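Local coordinates for protein L-asparagine oxygenase (Streptomyces coelicolor, PDB 2OG5) that catalyses the iron(II)- and 2-oxoglutarate-dependent 3-hydroxylation of L-asparagine to (2S,3S)-3-hydroxyasparagine, a building block of the calcium-dependent lipopeptide antibiotic, at residues A[156-161]-A[168-173]; A[311-316]-A[323-328]; A[147-152]-A[180-185]. All coordinates share one frame; numbering follows the deposited sequence.

Interaction 1. Residues A[156-161]-A[168-173]; sequences QDVVPV and QGNAGS
Asn-170 turns its CG anti to its own carbonyl carbon and beside its backbone N (chi1 -73°), which carries the amide across to the end of strand 156-158, where Asp-157 and Val-158 receive it. Its ND2 reaches Asp-157 O at 3.1 Å, but the N-H is bent well away from the acceptor and the hydrogen bond is weak; the same carbonyl also accepts Lys-150 NZ. The side chains of Val-158 and Asn-170 cross at about a right angle. The CG2 branch of Val-158 lies 3.8 Å from Asn-170 ND2, while CG1 is directed to the backbone, 3.8 Å from Asn-170 O.

Beyond the strand the contact passes to the backbone. Residues 169-172 form a type I beta turn, closed by Gly-172 N to Gly-169 O, and its corner is pressed against the extended chain at 159-161. Ala-171 CA points its hydrogen almost straight at Val-159 O, 3.3 Å away, with an angle at H of 176°. Ala-171 O takes the strong bond of this contact, from Val-161 N at 3.1 Å and 164°. Pro-160 CA supplies a longer CH...O approach to that oxygen, at 3.5 Å. Next to this bond the CG2 branch of Val-161 packs on Ala-171 CB at 3.5 Å.

Asn-170 belongs to the L-asparagine site, and its side chain lies close to that of Arg-329, another residue that binds the substrate. The backbone bond and the CH...O contacts at Ala-171 fix the turn against 159-161, and across the two segments the amide adds a weak bond; together they set where Asn-170 enters the substrate site beside Arg-329.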
loop_
_atom_site.group_PDB
_atom_site.type_symbol
_atom_site.label_atom_id
_atom_site.label_comp_id
_atom_site.label_asym_id
_atom_site.label_seq_id
_atom_site.Cartn_x
_atom_site.Cartn_y
_atom_site.Cartn_z
ATOM N N GLN A 156 5.254 6.047 -6.090
ATOM C CA GLN A 156 6.566 5.832 -5.468
ATOM C C GLN A 156 7.123 4.474 -5.864
ATOM O O GLN A 156 6.390 3.485 -5.925
ATOM C CB GLN A 156 6.437 5.920 -3.940
ATOM C CG GLN A 156 5.741 7.210 -3.489
ATOM C CD GLN A 156 5.508 7.331 -1.995
ATOM O OE1 GLN A 156 5.919 6.476 -1.203
ATOM N NE2 GLN A 156 4.815 8.399 -1.606
ATOM N N ASP A 157 8.426 4.418 -6.112
ATOM C CA ASP A 157 9.062 3.174 -6.517
ATOM C C ASP A 157 9.430 2.327 -5.317
ATOM O O ASP A 157 9.882 2.839 -4.277
ATOM C CB ASP A 157 10.327 3.444 -7.337
ATOM C CG ASP A 157 10.033 4.069 -8.684
ATOM O OD1 ASP A 157 9.075 3.646 -9.349
ATOM O OD2 ASP A 157 10.779 4.979 -9.108
ATOM N N VAL A 158 9.216 1.021 -5.454
ATOM C CA VAL A 158 9.687 0.049 -4.473
ATOM C C VAL A 158 10.758 -0.784 -5.185
ATOM O O VAL A 158 10.438 -1.660 -6.001
ATOM C CB VAL A 158 8.535 -0.810 -3.949
ATOM C CG1 VAL A 158 9.022 -1.755 -2.854
ATOM C CG2 VAL A 158 7.401 0.083 -3.419
ATOM N N VAL A 159 12.030 -0.465 -4.913
ATOM C CA VAL A 159 13.185 -1.047 -5.608
ATOM C C VAL A 159 14.346 -1.159 -4.633
ATOM O O VAL A 159 14.519 -0.287 -3.778
ATOM C CB VAL A 159 13.622 -0.191 -6.824
ATOM C CG1 VAL A 159 12.521 -0.148 -7.879
ATOM C CG2 VAL A 159 13.994 1.236 -6.397
ATOM N N PRO A 160 15.139 -2.234 -4.738
ATOM C CA PRO A 160 16.248 -2.379 -3.793
ATOM C C PRO A 160 17.418 -1.464 -4.124
ATOM O O PRO A 160 17.768 -1.321 -5.290
ATOM C CB PRO A 160 16.645 -3.847 -3.963
ATOM C CG PRO A 160 16.304 -4.160 -5.386
ATOM C CD PRO A 160 15.055 -3.370 -5.678
ATOM N N VAL A 161 18.032 -0.875 -3.094
ATOM C CA VAL A 161 19.131 0.072 -3.270
ATOM C C VAL A 161 20.383 -0.433 -2.550
ATOM O O VAL A 161 20.303 -0.786 -1.369
ATOM C CB VAL A 161 18.753 1.440 -2.687
ATOM C CG1 VAL A 161 19.893 2.430 -2.838
ATOM C CG2 VAL A 161 17.482 1.981 -3.360
ATOM N N GLN A 168 14.129 -1.032 6.975
ATOM C CA GLN A 168 12.722 -1.441 7.054
ATOM C C GLN A 168 11.875 -0.498 6.206
ATOM O O GLN A 168 11.160 0.371 6.729
ATOM C CB GLN A 168 12.235 -1.439 8.510
ATOM C CG GLN A 168 12.839 -2.528 9.368
ATOM C CD GLN A 168 12.428 -3.912 8.894
ATOM O OE1 GLN A 168 11.239 -4.196 8.765
ATOM N NE2 GLN A 168 13.411 -4.771 8.620
ATOM N N GLY A 169 11.972 -0.664 4.892
ATOM C CA GLY A 169 11.277 0.187 3.943
ATOM C C GLY A 169 11.527 -0.179 2.493
ATOM O O GLY A 169 12.119 -1.229 2.204
ATOM N N ASN A 170 11.082 0.698 1.592
ATOM C CA ASN A 170 11.093 0.462 0.137
ATOM C C ASN A 170 12.394 -0.066 -0.419
ATOM O O ASN A 170 12.384 -0.968 -1.252
ATOM C CB ASN A 170 10.756 1.748 -0.628
ATOM C CG ASN A 170 9.302 2.115 -0.516
ATOM O OD1 ASN A 170 8.601 1.614 0.361
ATOM N ND2 ASN A 170 8.829 2.985 -1.405
ATOM N N ALA A 171 13.504 0.513 0.034
ATOM C CA ALA A 171 14.820 0.241 -0.531
ATOM C C ALA A 171 15.495 -1.014 0.037
ATOM O O ALA A 171 16.548 -1.423 -0.450
ATOM C CB ALA A 171 15.722 1.450 -0.327
ATOM N N GLY A 172 14.898 -1.629 1.048
ATOM C CA GLY A 172 15.526 -2.763 1.722
ATOM C C GLY A 172 15.275 -4.093 1.033
ATOM O O GLY A 172 14.431 -4.207 0.139
ATOM N N SER A 173 16.043 -5.094 1.445
ATOM C CA SER A 173 15.843 -6.463 0.962
ATOM C C SER A 173 15.970 -7.518 2.066
ATOM O O SER A 173 15.896 -8.716 1.801
ATOM C CB SER A 173 16.809 -6.731 -0.191
ATOM O OG SER A 173 18.124 -6.339 0.163
#

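Interaction 2. Residues A[311-316]-A[323-328]; sequences HGRTEF and TDRWLQ. With NA (sodium ion), chain B.
Arg-313 and Arg-325 run antiparallel alongside one another, with their guanidinium planes 76° apart. From CB of Arg-313, CG stands anti to the backbone N (chi1 -160°) and comes within 3.8 Å of Arg-325 NH2. A turn about CB-CG lays CD over one face of the Arg-325 guanidinium, toward its rim and 3.7 Å from its NH1, and Leu-327 CG covers the opposite face. A second turn, about CG-CD, directs NE onward, 3.9 Å from Arg-325 NH1. Past CZ the tip leaves Arg-325: NH1 donates to Thr-314 O at 3.0 Å, with that oxygen in the guanidinium plane, and also to Thr-174 O, while lying at the edge of the Phe-316 ring. Phe-316 CZ in turn meets the aliphatic part of Arg-325, 4.2 Å from its CD. Arg-325 has two deposited conformers, and these approaches describe one of them. Two residues before Arg-313, His-311 NE2 binds the sodium ion at 2.1 Å. An arginine that binds 2-oxoglutarate, together with a histidine that shares the metal with His-179 and Glu-181, is the hallmark of the jelly-roll iron(II)/2-oxoglutarate oxygenases.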
loop_
_atom_site.group_PDB
_atom_site.type_symbol
_atom_site.label_atom_id
_atom_site.label_comp_id
_atom_site.label_asym_id
_atom_site.label_seq_id
_atom_site.Cartn_x
_atom_site.Cartn_y
_atom_site.Cartn_z
ATOM N N HIS A 311 1.141 -5.572 6.433
ATOM C CA HIS A 311 1.929 -6.214 5.382
ATOM C C HIS A 311 3.404 -6.205 5.716
ATOM O O HIS A 311 3.886 -5.429 6.546
ATOM C CB HIS A 311 1.666 -5.563 4.019
ATOM C CG HIS A 311 2.201 -4.174 3.894
ATOM N ND1 HIS A 311 1.519 -3.067 4.360
ATOM C CD2 HIS A 311 3.352 -3.708 3.351
ATOM C CE1 HIS A 311 2.227 -1.982 4.107
ATOM N NE2 HIS A 311 3.345 -2.341 3.502
ATOM N N GLY A 312 4.104 -7.112 5.049
ATOM C CA GLY A 312 5.544 -7.261 5.153
ATOM C C GLY A 312 6.071 -7.875 3.873
ATOM O O GLY A 312 5.380 -7.917 2.856
ATOM N N ARG A 313 7.315 -8.318 3.909
ATOM C CA ARG A 313 7.968 -8.831 2.723
ATOM C C ARG A 313 9.086 -9.756 3.132
ATOM O O ARG A 313 9.819 -9.469 4.075
ATOM C CB ARG A 313 8.558 -7.699 1.880
ATOM C CG ARG A 313 8.796 -8.130 0.436
ATOM C CD ARG A 313 10.145 -7.709 -0.133
ATOM N NE ARG A 313 10.589 -6.421 0.377
ATOM C CZ ARG A 313 11.548 -6.250 1.289
ATOM N NH1 ARG A 313 12.207 -7.287 1.816
ATOM N NH2 ARG A 313 11.841 -5.020 1.695
ATOM N N THR A 314 9.248 -10.851 2.396
ATOM C CA THR A 314 10.351 -11.771 2.664
ATOM C C THR A 314 11.693 -11.178 2.233
ATOM O O THR A 314 11.756 -10.248 1.427
ATOM C CB THR A 314 10.153 -13.096 1.920
ATOM O OG1 THR A 314 10.087 -12.839 0.516
ATOM C CG2 THR A 314 8.881 -13.783 2.375
ATOM N N GLU A 315 12.768 -11.742 2.773
ATOM C CA GLU A 315 14.129 -11.358 2.418
ATOM C C GLU A 315 14.492 -11.873 1.026
ATOM O O GLU A 315 14.038 -12.947 0.613
ATOM C CB GLU A 315 15.073 -11.926 3.478
ATOM C CG GLU A 315 16.545 -11.995 3.165
ATOM C CD GLU A 315 17.271 -12.837 4.201
ATOM O OE1 GLU A 315 17.627 -13.996 3.907
ATOM O OE2 GLU A 315 17.452 -12.347 5.329
ATOM N N PHE A 316 15.309 -11.113 0.307
ATOM C CA PHE A 316 15.840 -11.548 -0.984
ATOM C C PHE A 316 17.202 -10.941 -1.228
ATOM O O PHE A 316 17.607 -10.023 -0.521
ATOM C CB PHE A 316 14.864 -11.261 -2.131
ATOM C CG PHE A 316 14.633 -9.803 -2.420
ATOM C CD1 PHE A 316 15.103 -9.231 -3.593
ATOM C CD2 PHE A 316 13.894 -9.016 -1.544
ATOM C CE1 PHE A 316 14.877 -7.899 -3.873
ATOM C CE2 PHE A 316 13.655 -7.678 -1.826
ATOM C CZ PHE A 316 14.139 -7.124 -2.991
ATOM N N THR A 323 17.712 -5.656 -13.283
ATOM C CA THR A 323 16.672 -6.669 -13.513
ATOM C C THR A 323 15.856 -6.984 -12.251
ATOM O O THR A 323 14.984 -7.845 -12.269
ATOM C CB THR A 323 17.261 -7.991 -14.082
ATOM O OG1 THR A 323 18.024 -8.674 -13.082
ATOM C CG2 THR A 323 18.159 -7.716 -15.308
ATOM N N ASP A 324 16.140 -6.291 -11.155
ATOM C CA ASP A 324 15.465 -6.559 -9.886
ATOM C C ASP A 324 13.990 -6.158 -9.842
ATOM O O ASP A 324 13.495 -5.408 -10.683
ATOM C CB ASP A 324 16.193 -5.863 -8.726
ATOM C CG ASP A 324 17.521 -6.518 -8.388
ATOM O OD1 ASP A 324 17.518 -7.725 -8.046
ATOM O OD2 ASP A 324 18.545 -5.814 -8.422
ATOM N N ARG A 325 13.324 -6.713 -8.828
ATOM C CA ARG A 325 11.948 -6.397 -8.441
ATOM C C ARG A 325 11.662 -4.903 -8.525
ATOM O O ARG A 325 12.416 -4.112 -7.984
ATOM C CB ARG A 325 11.766 -6.868 -6.991
ATOM C CG ARG A 325 10.362 -6.830 -6.415
ATOM C CD ARG A 325 10.409 -7.393 -4.987
ATOM N NE ARG A 325 9.106 -7.655 -4.370
ATOM C CZ ARG A 325 8.509 -6.870 -3.477
ATOM N NH1 ARG A 325 9.053 -5.718 -3.095
ATOM N NH2 ARG A 325 7.347 -7.228 -2.974
ATOM N N TRP A 326 10.555 -4.532 -9.162
ATOM C CA TRP A 326 10.151 -3.130 -9.295
ATOM C C TRP A 326 8.641 -3.053 -9.123
ATOM O O TRP A 326 7.897 -3.537 -9.990
ATOM C CB TRP A 326 10.541 -2.587 -10.673
ATOM C CG TRP A 326 10.364 -1.102 -10.869
ATOM C CD1 TRP A 326 9.822 -0.197 -9.985
ATOM C CD2 TRP A 326 10.703 -0.349 -12.042
ATOM N NE1 TRP A 326 9.831 1.054 -10.530
ATOM C CE2 TRP A 326 10.359 0.994 -11.790
ATOM C CE3 TRP A 326 11.285 -0.677 -13.274
ATOM C CZ2 TRP A 326 10.571 2.007 -12.720
ATOM C CZ3 TRP A 326 11.491 0.342 -14.207
ATOM C CH2 TRP A 326 11.131 1.664 -13.919
ATOM N N LEU A 327 8.191 -2.482 -8.008
ATOM C CA LEU A 327 6.775 -2.140 -7.832
ATOM C C LEU A 327 6.646 -0.633 -7.826
ATOM O O LEU A 327 7.595 0.077 -7.505
ATOM C CB LEU A 327 6.194 -2.669 -6.516
ATOM C CG LEU A 327 6.593 -4.049 -6.035
ATOM C CD1 LEU A 327 5.946 -4.374 -4.687
ATOM C CD2 LEU A 327 6.257 -5.127 -7.066
ATOM N N GLN A 328 5.461 -0.144 -8.176
ATOM C CA GLN A 328 5.102 1.242 -7.897
ATOM C C GLN A 328 3.912 1.263 -6.938
ATOM O O GLN A 328 3.021 0.413 -7.003
ATOM C CB GLN A 328 4.846 2.022 -9.182
ATOM C CG GLN A 328 6.163 2.249 -9.921
ATOM C CD GLN A 328 6.067 3.112 -11.154
ATOM O OE1 GLN A 328 5.082 3.063 -11.904
ATOM N NE2 GLN A 328 7.120 3.890 -11.396
HETATM NA NA NA B . 4.590 -0.698 3.927
HETATM O O HOH W 1 5.971 0.676 4.106
HETATM O O HOH W 2 6.118 -1.609 2.932
HETATM O O HOH W 3 4.460 -0.434 1.399
#

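Interaction 3. Residues A[147-152]-A[180-185]; sequences LPEKNG and NENAFH. With NA (sodium ion), chain B; ACY (acetic acid), chain C.
The carboxylate of Glu-149 comes up to two flat groups of the other loop, the carboxylate of Glu-181 and the amide of Asn-182. Its plane is nearly parallel to that of Glu-181, 19° apart, but stands 43° from the amide of Asn-182. Farther along the second loop, the Phe-184 ring has His-185 CB over the centre of one face and meets Phe-240 edge-to-face, and Phe-184 CZ lies at the edge of the His-185 imidazole.

These loops border the active site of the jelly-roll fold, and Glu-181 is the carboxylate of its two-histidine, one-carboxylate facial triad. In this crystal a sodium ion takes the place of iron(II), bound by Glu-181 OE1 at 2.0 Å, by His-179, by His-311 and by three waters. The Glu-181 chain bends at chi2 (67°), which brings its carboxylate round to the metal. OE1 takes the ion, while OE2 points toward Glu-149.

Glu-149 instead reaches out with an extended chain. Its CG lies anti to the backbone N, and the carboxylate arrives at Asn-182 from the opposite direction, OE1 being 3.9 Å from Asn-182 CG. Direct contact between the loops is slight; Glu-149, Glu-181 and Asn-182 are all residues of the L-asparagine site. Behind Glu-149 its loop is tied by Gly-152 N to Glu-149 O at 3.1 Å. In the other loop a type I turn from Asn-182 to His-185 is closed by His-185 N to Asn-182 O at 2.9 Å.

Glu-149 OE2 and Glu-181 OE2 are 3.7 Å apart. A water sits by both, 2.5 Å from Glu-149 OE2 and 2.4 Å from Glu-181 OE2, distances so short that the details of this bridge are doubtful.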
loop_
_atom_site.group_PDB
_atom_site.type_symbol
_atom_site.label_atom_id
_atom_site.label_comp_id
_atom_site.label_asym_id
_atom_site.label_seq_id
_atom_site.Cartn_x
_atom_site.Cartn_y
_atom_site.Cartn_z
ATOM N N LEU A 147 4.530 14.597 2.748
ATOM C CA LEU A 147 5.690 15.385 2.317
ATOM C C LEU A 147 7.037 14.790 2.788
ATOM O O LEU A 147 8.010 14.741 2.012
ATOM C CB LEU A 147 5.521 16.835 2.768
ATOM C CG LEU A 147 6.611 17.800 2.296
ATOM C CD1 LEU A 147 6.774 17.752 0.772
ATOM C CD2 LEU A 147 6.345 19.224 2.763
ATOM N N PRO A 148 7.122 14.335 4.051
ATOM C CA PRO A 148 8.397 13.765 4.516
ATOM C C PRO A 148 8.785 12.371 4.021
ATOM O O PRO A 148 9.867 11.875 4.379
ATOM C CB PRO A 148 8.217 13.718 6.042
ATOM C CG PRO A 148 7.116 14.626 6.330
ATOM C CD PRO A 148 6.182 14.461 5.171
ATOM N N GLU A 149 7.931 11.738 3.216
ATOM C CA GLU A 149 8.190 10.386 2.720
ATOM C C GLU A 149 8.152 10.381 1.185
ATOM O O GLU A 149 7.127 10.703 0.576
ATOM C CB GLU A 149 7.142 9.434 3.299
ATOM C CG GLU A 149 7.112 8.036 2.717
ATOM C CD GLU A 149 5.934 7.215 3.218
ATOM O OE1 GLU A 149 4.781 7.711 3.190
ATOM O OE2 GLU A 149 6.172 6.053 3.628
ATOM N N LYS A 150 9.288 10.049 0.566
ATOM C CA LYS A 150 9.396 10.043 -0.893
ATOM C C LYS A 150 9.003 11.411 -1.481
ATOM O O LYS A 150 8.429 11.504 -2.581
ATOM C CB LYS A 150 8.535 8.918 -1.485
ATOM C CG LYS A 150 9.017 7.507 -1.135
ATOM C CD LYS A 150 10.099 7.039 -2.077
ATOM C CE LYS A 150 10.094 5.537 -2.263
ATOM N NZ LYS A 150 10.937 5.168 -3.408
ATOM N N ASN A 151 9.301 12.474 -0.739
ATOM C CA ASN A 151 9.048 13.846 -1.168
ATOM C C ASN A 151 7.596 14.103 -1.593
ATOM O O ASN A 151 7.313 14.970 -2.416
ATOM C CB ASN A 151 10.050 14.258 -2.263
ATOM C CG ASN A 151 11.483 14.382 -1.740
ATOM O OD1 ASN A 151 11.731 14.378 -0.527
ATOM N ND2 ASN A 151 12.432 14.521 -2.659
ATOM N N GLY A 152 6.666 13.365 -0.989
ATOM C CA GLY A 152 5.250 13.570 -1.245
ATOM C C GLY A 152 4.759 13.127 -2.607
ATOM O O GLY A 152 3.645 13.464 -2.987
ATOM N N ASN A 180 1.112 -1.861 9.677
ATOM C CA ASN A 180 0.214 -0.959 8.959
ATOM C C ASN A 180 1.074 0.170 8.411
ATOM O O ASN A 180 1.997 0.629 9.093
ATOM C CB ASN A 180 -0.853 -0.371 9.889
ATOM C CG ASN A 180 -1.815 -1.422 10.424
ATOM O OD1 ASN A 180 -1.838 -1.689 11.621
ATOM N ND2 ASN A 180 -2.622 -2.008 9.540
ATOM N N GLU A 181 0.797 0.589 7.182
ATOM C CA GLU A 181 1.527 1.694 6.573
ATOM C C GLU A 181 1.315 2.972 7.379
ATOM O O GLU A 181 0.182 3.359 7.643
ATOM C CB GLU A 181 1.058 1.906 5.135
ATOM C CG GLU A 181 1.980 2.789 4.317
ATOM C CD GLU A 181 3.314 2.151 4.056
ATOM O OE1 GLU A 181 3.402 0.907 4.104
ATOM O OE2 GLU A 181 4.305 2.888 3.831
ATOM N N ASN A 182 2.419 3.613 7.753
ATOM C CA ASN A 182 2.418 4.882 8.471
ATOM C C ASN A 182 1.495 4.821 9.681
ATOM O O ASN A 182 0.681 5.716 9.908
ATOM C CB ASN A 182 2.051 6.060 7.539
ATOM C CG ASN A 182 3.052 6.240 6.392
ATOM O OD1 ASN A 182 2.739 6.850 5.354
ATOM N ND2 ASN A 182 4.254 5.704 6.565
ATOM N N ALA A 183 1.658 3.757 10.475
ATOM C CA ALA A 183 0.791 3.474 11.617
ATOM C C ALA A 183 0.687 4.649 12.591
ATOM O O ALA A 183 -0.367 4.873 13.187
ATOM C CB ALA A 183 1.272 2.209 12.361
ATOM N N PHE A 184 1.772 5.402 12.743
ATOM C CA PHE A 184 1.799 6.557 13.645
ATOM C C PHE A 184 0.840 7.677 13.252
ATOM O O PHE A 184 0.494 8.504 14.091
ATOM C CB PHE A 184 3.215 7.145 13.694
ATOM C CG PHE A 184 3.587 7.952 12.466
ATOM C CD1 PHE A 184 3.486 9.336 12.473
ATOM C CD2 PHE A 184 4.035 7.329 11.306
ATOM C CE1 PHE A 184 3.824 10.079 11.331
ATOM C CE2 PHE A 184 4.375 8.071 10.174
ATOM C CZ PHE A 184 4.268 9.440 10.195
ATOM N N HIS A 185 0.461 7.744 11.978
ATOM C CA HIS A 185 -0.180 8.951 11.440
ATOM C C HIS A 185 -1.704 8.882 11.507
ATOM O O HIS A 185 -2.307 7.871 11.135
ATOM C CB HIS A 185 0.289 9.149 10.001
ATOM C CG HIS A 185 0.132 10.545 9.487
ATOM N ND1 HIS A 185 -1.098 11.136 9.294
ATOM C CD2 HIS A 185 1.053 11.448 9.073
ATOM C CE1 HIS A 185 -0.929 12.355 8.811
ATOM N NE2 HIS A 185 0.368 12.567 8.659
HETATM NA NA NA B . 4.590 -0.698 3.927
HETATM C C ACY C . 11.952 13.251 -6.362
HETATM O O ACY C . 11.418 13.587 -5.290
HETATM O OXT ACY C . 11.496 13.499 -7.499
HETATM C CH3 ACY C . 13.232 12.482 -6.262
HETATM O O HOH W 4 6.254 3.901 4.885
HETATM O O HOH W 1 5.971 0.676 4.106
HETATM O O HOH W 2 6.118 -1.609 2.932
HETATM O O HOH W 3 4.460 -0.434 1.399
#

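In the fold
Interactions 1 and 2 are buried and adjoin through one sheet, where strands 156-158 and 326-333 are neighbours: Val-158 N meets Leu-327 O, and Asp-157 OD1 meets Gln-328 NE2. Interaction 3 is only partly buried and joins two loops; interaction 1 is nested in the chain it closes, and the two touch where Gln-156 OE1 packs against Lys-150 CG. Chemistry follows place. Backbone bonds and apolar packing dominate in interaction 1, two arginines packed with a methylene over a guanidinium face in interaction 2, and carboxylates, an amide and a metal ligand in interaction 3, which buries the smallest area. Interactions 2 and 3 supply His-311 and Glu-181 to the same metal, while interactions 1 and 3 contribute residues that bind L-asparagine.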